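Local coordinates for cerato-platanin-like protein (Moniliophthora perniciosa, PDB 3SUK) that is of no established function but belongs to the secreted cerato-platanins, small fungal proteins built on a double-psi beta-barrel, at residues T43-G48 with A93-D98; C64-F69 with S77-A82. All coordinates share one frame; numbering follows the deposited sequence.

In the fold
Contacts 1 and 2 both reach the same mixed sheet, contact 1 only through the start of strand 47-50, and their centres lie about 9 Å apart. Contact 2 is the hairpin of strands 64-71 and 74-83. Contact 1 sets the loop before strand 47-50 against the start of helix 94-101. Strand 74-83 joins them, since strand 47-50 runs parallel along its other edge: Val81 N is 3.1 Å from His46 O, and Gly48 N is 3.2 Å from Val81 O, both probable hydrogen bonds. Packing adds to this where Thr43 OG1 comes within 3.4 Å of Val81 CG2. Along the chain, the hairpin is nested inside the loop that contact 1 closes.

Contact 1: residues T43-G48 with A93-D98; sequences TFPHIG and AQAAMD
Pro45 meets helix 94-101 with both its ring and its carbonyl. Its CB points at the helix and lies 4.1 Å from Ala95 CB; the next atom out, CG, is closer to that methyl at 3.9 Å, so two adjacent ring carbons share one alanine. The peptide bond before Pro45 is cis, and CB also sits over the centre of the Phe44 ring, placing the proline between that aromatic face and the helix. The Pro45 carbonyl oxygen is approached by two further methyls, Ala93 CB at 3.4 Å and Ala96 CB at 3.7 Å. His46 adds a looser contact: its CD2 is 4.2 Å from Ala96 CB, which lies oblique to the imidazole. The ring leaves beside its backbone N (chi1 -59°), and NE2 bonds to Glu99, farther along the same helix. One hydrogen bond joins the segments, from Ala93 N to Ile47 O at 3.2 Å; the bond is fairly straight (N-H...O 158°), and the donor lies nearly on the line of the C=O bond. Ala93 occupies the N-cap position, while His46 centres an inverse gamma turn. A turn leading into a strand thus packs on the first turn of a helix, within the double-psi beta-barrel fold of the cerato-platanins.

Contact 2: residues C64-F69 with S77-A82; sequences CYTISF and SINLVA
The Tyr65 ring meets strand 74-83 with its edge: Ala82 CB lies near the ring plane, 3.7 Å from CE1, and Leu80 O comes up to the same plane beside CD1. Phe90 makes an edge-to-face contact with this ring, and Tyr65 OH is hydrogen-bonded to Asp52 and Asn63. Tyr65 shares its face of the sheet with Ile67, Ile78 and Leu80; with CG beside the backbone N (chi1 -60°), the ring edge is brought to Ala82 and the Leu80 carbonyl. On this face Ile67 crosses Leu80 at a slant, its CD1 3.9 Å from Leu80 CB. The backbones form an antiparallel beta hairpin within the double-psi beta-barrel sheet. Tyr65 with Leu80 and Ile67 with Ile78 are hydrogen-bonded pairs, each with two N-H to O bonds; that from Ile67 N to Ile78 O is 2.9 Å and the straightest, at 172°. Non-hydrogen-bonded pairs alternate with them and put Cys64, Thr66, Ser68, Ser77, Asn79 and Val81 on the other face, where Cys64 is disulfide-bonded to Cys123. Thr66 and Asn79 lie side by side, and Thr66 OG1 donates to Asn79 OD1 at 2.7 Å from 31° off the amide carbonyl plane. A valine in place of Thr66 would probably leave Asn79 OD1 without this donor and its amide freer to turn. In the next such pair, the conformers given put Ser68 OG 2.7 Å from Ser77 OG, but both serines have a second conformer and this bond is doubtful.

Contact 1: residues T43-G48 with A93-D98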
ATOM      1  N   THR A  43       5.568   1.577  -7.938  1.00 10.89           N
ATOM      2  CA  THR A  43       4.694   0.411  -7.961  1.00 10.76           C
ATOM      3  C   THR A  43       3.222   0.791  -8.220  1.00 10.13           C
ATOM      4  O   THR A  43       2.383  -0.035  -8.188  1.00 10.20           O
ATOM      5  CB  THR A  43       4.811  -0.330  -6.618  1.00  8.97           C
ATOM      6  OG1 THR A  43       4.514   0.591  -5.583  1.00 10.28           O
ATOM      7  CG2 THR A  43       6.243  -0.826  -6.388  1.00 11.64           C
ATOM      8  N   PHE A  44       2.933   2.053  -8.468  1.00  9.83           N
ATOM      9  CA  PHE A  44       1.545   2.476  -8.542  1.00 11.10           C
ATOM     10  C   PHE A  44       0.839   1.614  -9.597  1.00 11.71           C
ATOM     11  O   PHE A  44       1.359   1.413 -10.659  1.00 12.88           O
ATOM     12  CB  PHE A  44       1.439   3.954  -8.980  1.00 11.08           C
ATOM     13  CG  PHE A  44       0.009   4.441  -9.092  1.00 12.57           C
ATOM     14  CD1 PHE A  44      -0.626   4.947  -8.003  1.00 12.99           C
ATOM     15  CD2 PHE A  44      -0.687   4.357 -10.280  1.00 11.97           C
ATOM     16  CE1 PHE A  44      -1.921   5.381  -8.069  1.00 11.70           C
ATOM     17  CE2 PHE A  44      -1.980   4.801 -10.347  1.00 14.07           C
ATOM     18  CZ  PHE A  44      -2.583   5.312  -9.227  1.00 12.05           C
ATOM     19  N   PRO A  45      -0.358   1.121  -9.316  1.00 11.72           N
ATOM     20  CA  PRO A  45      -1.251   1.501  -8.210  1.00 12.36           C
ATOM     21  C   PRO A  45      -1.086   0.611  -6.983  1.00 10.44           C
ATOM     22  O   PRO A  45      -1.962   0.592  -6.173  1.00 10.50           O
ATOM     23  CB  PRO A  45      -2.631   1.257  -8.817  1.00 13.58           C
ATOM     24  CG  PRO A  45      -2.427   0.045  -9.644  1.00 12.84           C
ATOM     25  CD  PRO A  45      -1.029   0.231 -10.265  1.00 11.63           C
ATOM     26  N   HIS A  46       0.034  -0.083  -6.879  1.00  8.78           N
ATOM     27  CA  HIS A  46       0.288  -0.885  -5.683  1.00  9.87           C
ATOM     28  C   HIS A  46       0.831   0.037  -4.596  1.00  8.24           C
ATOM     29  O   HIS A  46       1.995   0.074  -4.318  1.00  8.08           O
ATOM     30  CB  HIS A  46       1.305  -1.999  -5.955  1.00  9.53           C
ATOM     31  CG  HIS A  46       0.900  -2.963  -7.021  1.00  9.23           C
ATOM     32  ND1 HIS A  46       1.742  -3.935  -7.501  1.00 10.96           N
ATOM     33  CD2 HIS A  46      -0.253  -3.096  -7.701  1.00  9.32           C
ATOM     34  CE1 HIS A  46       1.125  -4.615  -8.446  1.00 14.80           C
ATOM     35  NE2 HIS A  46      -0.089  -4.133  -8.584  1.00 11.12           N
ATOM     36  N   ILE A  47      -0.083   0.795  -4.009  1.00  8.23           N
ATOM     37  CA  ILE A  47       0.247   1.719  -2.933  1.00  7.70           C
ATOM     38  C   ILE A  47      -0.866   1.687  -1.891  1.00  6.50           C
ATOM     39  O   ILE A  47      -1.966   1.284  -2.191  1.00  7.59           O
ATOM     40  CB  ILE A  47       0.439   3.166  -3.418  1.00  7.59           C
ATOM     41  CG1 ILE A  47      -0.821   3.668  -4.111  1.00  9.78           C
ATOM     42  CG2 ILE A  47       1.680   3.315  -4.320  1.00  8.71           C
ATOM     43  CD1 ILE A  47      -0.931   5.168  -4.220  1.00 11.58           C
ATOM     44  N   GLY A  48      -0.536   2.088  -0.677  1.00  6.46           N
ATOM     45  CA  GLY A  48      -1.541   2.139   0.358  1.00  8.40           C
ATOM     46  C   GLY A  48      -1.044   2.615   1.703  1.00  8.48           C
ATOM     47  O   GLY A  48       0.092   2.950   1.886  1.00  9.23           O
ATOM     48  N   ALA A  93      -5.083   0.801  -2.656  1.00  7.30           N
ATOM     49  CA  ALA A  93      -5.894   1.223  -3.799  1.00  7.69           C
ATOM     50  C   ALA A  93      -6.792   0.046  -4.188  1.00  7.64           C
ATOM     51  O   ALA A  93      -6.399  -1.076  -4.139  1.00  7.83           O
ATOM     52  CB  ALA A  93      -4.989   1.624  -4.964  1.00  7.36           C
ATOM     53  N   GLN A  94      -8.000   0.348  -4.616  1.00  8.63           N
ATOM     54  CA  GLN A  94      -8.881  -0.716  -5.032  1.00  7.78           C
ATOM     55  C   GLN A  94      -8.184  -1.519  -6.148  1.00  7.64           C
ATOM     56  O   GLN A  94      -8.271  -2.721  -6.181  1.00 10.35           O
ATOM     57  CB  GLN A  94     -10.208  -0.137  -5.565  1.00  7.27           C
ATOM     58  CG  GLN A  94     -11.207  -1.244  -5.901  1.00  7.25           C
ATOM     59  CD  GLN A  94     -12.424  -0.691  -6.623  1.00  8.63           C
ATOM     60  OE1 GLN A  94     -12.957   0.304  -6.241  1.00  9.72           O
ATOM     61  NE2 GLN A  94     -12.875  -1.408  -7.647  1.00 10.01           N
ATOM     62  N   ALA A  95      -7.490  -0.862  -7.040  1.00  8.66           N
ATOM     63  CA  ALA A  95      -6.891  -1.568  -8.153  1.00 10.70           C
ATOM     64  C   ALA A  95      -5.905  -2.639  -7.663  1.00 11.73           C
ATOM     65  O   ALA A  95      -5.854  -3.734  -8.220  1.00 11.21           O
ATOM     66  CB  ALA A  95      -6.228  -0.603  -9.071  1.00 10.71           C
ATOM     67  N   ALA A  96      -5.169  -2.320  -6.617  1.00  9.28           N
ATOM     68  CA  ALA A  96      -4.265  -3.254  -6.000  1.00  9.50           C
ATOM     69  C   ALA A  96      -4.975  -4.430  -5.366  1.00  9.77           C
ATOM     70  O   ALA A  96      -4.546  -5.527  -5.524  1.00 10.78           O
ATOM     71  CB  ALA A  96      -3.390  -2.568  -4.982  1.00 10.84           C
ATOM     72  N   MET A  97      -6.040  -4.189  -4.627  1.00  8.61           N
ATOM     73  CA  MET A  97      -6.836  -5.248  -4.049  1.00  9.49           C
ATOM     74  C   MET A  97      -7.472  -6.085  -5.156  1.00 11.33           C
ATOM     75  O   MET A  97      -7.584  -7.265  -5.016  1.00 10.35           O
ATOM     76  CB  MET A  97      -7.875  -4.727  -3.066  1.00  8.09           C
ATOM     77  CG  MET A  97      -8.541  -5.822  -2.315  1.00  9.44           C
ATOM     78  SD  MET A  97      -9.645  -5.173  -1.032  1.00 10.88           S
ATOM     79  CE  MET A  97     -10.262  -6.672  -0.280  1.00 11.80           C
ATOM     80  N   ASP A  98      -7.888  -5.445  -6.240  1.00 10.79           N
ATOM     81  CA  ASP A  98      -8.433  -6.228  -7.330  1.00 12.31           C
ATOM     82  C   ASP A  98      -7.387  -7.172  -7.940  1.00 10.77           C
ATOM     83  O   ASP A  98      -7.692  -8.286  -8.238  1.00 11.26           O
ATOM     84  CB  ASP A  98      -9.067  -5.317  -8.384  1.00 12.54           C
ATOM     85  CG  ASP A  98     -10.504  -4.942  -8.058  1.00 10.94           C
ATOM     86  OD1 ASP A  98     -11.241  -5.774  -7.581  1.00 12.43           O
ATOM     87  OD2 ASP A  98     -10.857  -3.774  -8.303  1.00 13.32           O
TER

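Contact 2: residues C64-F69 with S77-A82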
ATOM      1  N   CYS A  64       8.310  -1.411   1.624  1.00  7.64           N
ATOM      2  CA  CYS A  64       7.908  -2.247   0.524  1.00  6.85           C
ATOM      3  C   CYS A  64       7.524  -3.624   1.057  1.00  6.79           C
ATOM      4  O   CYS A  64       8.275  -4.218   1.724  1.00  8.11           O
ATOM      5  CB  CYS A  64       9.114  -2.375  -0.425  1.00  9.89           C
ATOM      6  SG  CYS A  64       8.808  -3.355  -1.932  1.00  9.43           S
ATOM      7  N   TYR A  65       6.328  -4.067   0.723  1.00  7.38           N
ATOM      8  CA  TYR A  65       5.772  -5.304   1.204  1.00  7.63           C
ATOM      9  C   TYR A  65       5.338  -6.203   0.063  1.00  9.52           C
ATOM     10  O   TYR A  65       4.701  -5.765  -0.863  1.00 10.36           O
ATOM     11  CB  TYR A  65       4.551  -5.023   2.073  1.00  8.02           C
ATOM     12  CG  TYR A  65       4.831  -4.183   3.276  1.00  7.92           C
ATOM     13  CD1 TYR A  65       4.747  -2.809   3.200  1.00  7.68           C
ATOM     14  CD2 TYR A  65       5.169  -4.758   4.493  1.00  8.57           C
ATOM     15  CE1 TYR A  65       4.967  -2.034   4.292  1.00  7.56           C
ATOM     16  CE2 TYR A  65       5.422  -3.983   5.589  1.00  9.75           C
ATOM     17  CZ  TYR A  65       5.351  -2.626   5.475  1.00  9.74           C
ATOM     18  OH  TYR A  65       5.602  -1.843   6.557  1.00 11.93           O
ATOM     19  N   THR A  66       5.652  -7.473   0.183  1.00  8.59           N
ATOM     20  CA  THR A  66       5.115  -8.481  -0.703  1.00  9.01           C
ATOM     21  C   THR A  66       3.907  -9.017   0.023  1.00  9.53           C
ATOM     22  O   THR A  66       4.012  -9.565   1.095  1.00  9.50           O
ATOM     23  CB  THR A  66       6.111  -9.608  -0.977  1.00  9.30           C
ATOM     24  OG1 THR A  66       7.211  -9.074  -1.703  1.00 11.08           O
ATOM     25  CG2 THR A  66       5.474 -10.676  -1.805  1.00 11.31           C
ATOM     26  N   ILE A  67       2.753  -8.807  -0.591  1.00  6.87           N
ATOM     27  CA  ILE A  67       1.447  -9.147  -0.018  1.00  7.70           C
ATOM     28  C   ILE A  67       0.869 -10.281  -0.844  1.00  7.80           C
ATOM     29  O   ILE A  67       0.820 -10.203  -2.015  1.00  8.77           O
ATOM     30  CB  ILE A  67       0.485  -7.933  -0.016  1.00  6.45           C
ATOM     31  CG1 ILE A  67       1.084  -6.740   0.772  1.00  9.23           C
ATOM     32  CG2 ILE A  67      -0.854  -8.300   0.621  1.00  9.23           C
ATOM     33  CD1 ILE A  67       0.325  -5.513   0.667  1.00  8.16           C
ATOM     34  N   SER A  68       0.435 -11.335  -0.165  1.00  9.02           N
ATOM     35  CA  SER A  68      -0.079 -12.572  -0.751  0.50  8.85           C
ATOM     36  C   SER A  68      -1.480 -12.921  -0.259  1.00  9.04           C
ATOM     37  O   SER A  68      -1.817 -12.688   0.855  1.00  9.93           O
ATOM     38  CB  SER A  68       0.821 -13.745  -0.378  0.50 10.38           C
ATOM     39  OG  SER A  68       2.100 -13.495  -0.860  0.50  9.47           O
ATOM     40  N   PHE A  69      -2.298 -13.420  -1.167  1.00  7.79           N
ATOM     41  CA  PHE A  69      -3.666 -13.864  -0.871  1.00  8.19           C
ATOM     42  C   PHE A  69      -4.026 -15.041  -1.755  1.00  7.47           C
ATOM     43  O   PHE A  69      -3.838 -14.981  -2.924  1.00  9.01           O
ATOM     44  CB  PHE A  69      -4.658 -12.724  -1.068  1.00  9.12           C
ATOM     45  CG  PHE A  69      -6.068 -13.023  -0.617  1.00  8.44           C
ATOM     46  CD1 PHE A  69      -6.378 -13.300   0.692  1.00 10.22           C
ATOM     47  CD2 PHE A  69      -7.087 -12.930  -1.515  1.00  8.24           C
ATOM     48  CE1 PHE A  69      -7.684 -13.558   1.063  1.00  9.89           C
ATOM     49  CE2 PHE A  69      -8.377 -13.146  -1.118  1.00 10.85           C
ATOM     50  CZ  PHE A  69      -8.650 -13.473   0.158  1.00 10.46           C
ATOM     51  N   SER A  77       0.254 -12.568  -5.458  1.00  8.39           N
ATOM     52  CA  SER A  77       1.125 -11.685  -4.694  0.50  8.39           C
ATOM     53  C   SER A  77       1.468 -10.436  -5.517  1.00  8.03           C
ATOM     54  O   SER A  77       1.708 -10.525  -6.675  1.00  8.65           O
ATOM     55  CB  SER A  77       2.456 -12.313  -4.270  0.50  8.94           C
ATOM     56  OG  SER A  77       2.330 -13.545  -3.575  0.50 11.66           O
ATOM     57  N   ILE A  78       1.554  -9.315  -4.817  1.00  7.96           N
ATOM     58  CA  ILE A  78       2.006  -8.043  -5.348  1.00  7.85           C
ATOM     59  C   ILE A  78       3.006  -7.427  -4.387  1.00  7.76           C
ATOM     60  O   ILE A  78       3.025  -7.750  -3.231  1.00  7.80           O
ATOM     61  CB  ILE A  78       0.842  -7.030  -5.586  1.00  9.20           C
ATOM     62  CG1 ILE A  78       0.155  -6.702  -4.251  1.00  8.35           C
ATOM     63  CG2 ILE A  78      -0.131  -7.562  -6.606  1.00 11.07           C
ATOM     64  CD1 ILE A  78      -0.867  -5.554  -4.341  1.00  9.96           C
ATOM     65  N   ASN A  79       3.825  -6.558  -4.940  1.00  7.84           N
ATOM     66  CA  ASN A  79       4.675  -5.698  -4.175  1.00  8.01           C
ATOM     67  C   ASN A  79       4.088  -4.284  -4.085  1.00  8.71           C
ATOM     68  O   ASN A  79       3.635  -3.738  -5.035  1.00 10.94           O
ATOM     69  CB  ASN A  79       6.074  -5.645  -4.794  1.00  8.84           C
ATOM     70  CG  ASN A  79       6.750  -7.023  -4.868  1.00 10.87           C
ATOM     71  OD1 ASN A  79       6.542  -7.873  -4.074  1.00 11.82           O
ATOM     72  ND2 ASN A  79       7.491  -7.208  -5.899  1.00 14.89           N
ATOM     73  N   LEU A  80       4.065  -3.762  -2.876  1.00  7.06           N
ATOM     74  CA  LEU A  80       3.300  -2.581  -2.559  1.00  7.58           C
ATOM     75  C   LEU A  80       4.085  -1.638  -1.669  1.00  7.12           C
ATOM     76  O   LEU A  80       4.730  -2.059  -0.768  1.00  7.49           O
ATOM     77  CB  LEU A  80       1.990  -3.005  -1.871  1.00  7.31           C
ATOM     78  CG  LEU A  80       1.067  -1.819  -1.508  1.00  6.66           C
ATOM     79  CD1 LEU A  80      -0.389  -2.121  -1.888  1.00  8.61           C
ATOM     80  CD2 LEU A  80       1.132  -1.517   0.010  1.00  8.51           C
ATOM     81  N   VAL A  81       3.967  -0.338  -1.911  1.00  7.72           N
ATOM     82  CA  VAL A  81       4.635   0.668  -1.079  1.00  7.12           C
ATOM     83  C   VAL A  81       3.641   1.298  -0.130  1.00  5.64           C
ATOM     84  O   VAL A  81       2.641   1.759  -0.525  1.00  7.12           O
ATOM     85  CB  VAL A  81       5.305   1.797  -1.943  1.00  6.55           C
ATOM     86  CG1 VAL A  81       5.936   2.900  -1.046  1.00  8.81           C
ATOM     87  CG2 VAL A  81       6.398   1.166  -2.867  1.00  8.68           C
ATOM     88  N   ALA A  82       4.030   1.341   1.121  1.00  6.46           N
ATOM     89  CA  ALA A  82       3.235   2.008   2.140  1.00  7.17           C
ATOM     90  C   ALA A  82       3.627   3.473   2.272  1.00  7.40           C
ATOM     91  O   ALA A  82       4.743   3.776   2.429  1.00  7.73           O
ATOM     92  CB  ALA A  82       3.358   1.246   3.465  1.00  9.15           C
TER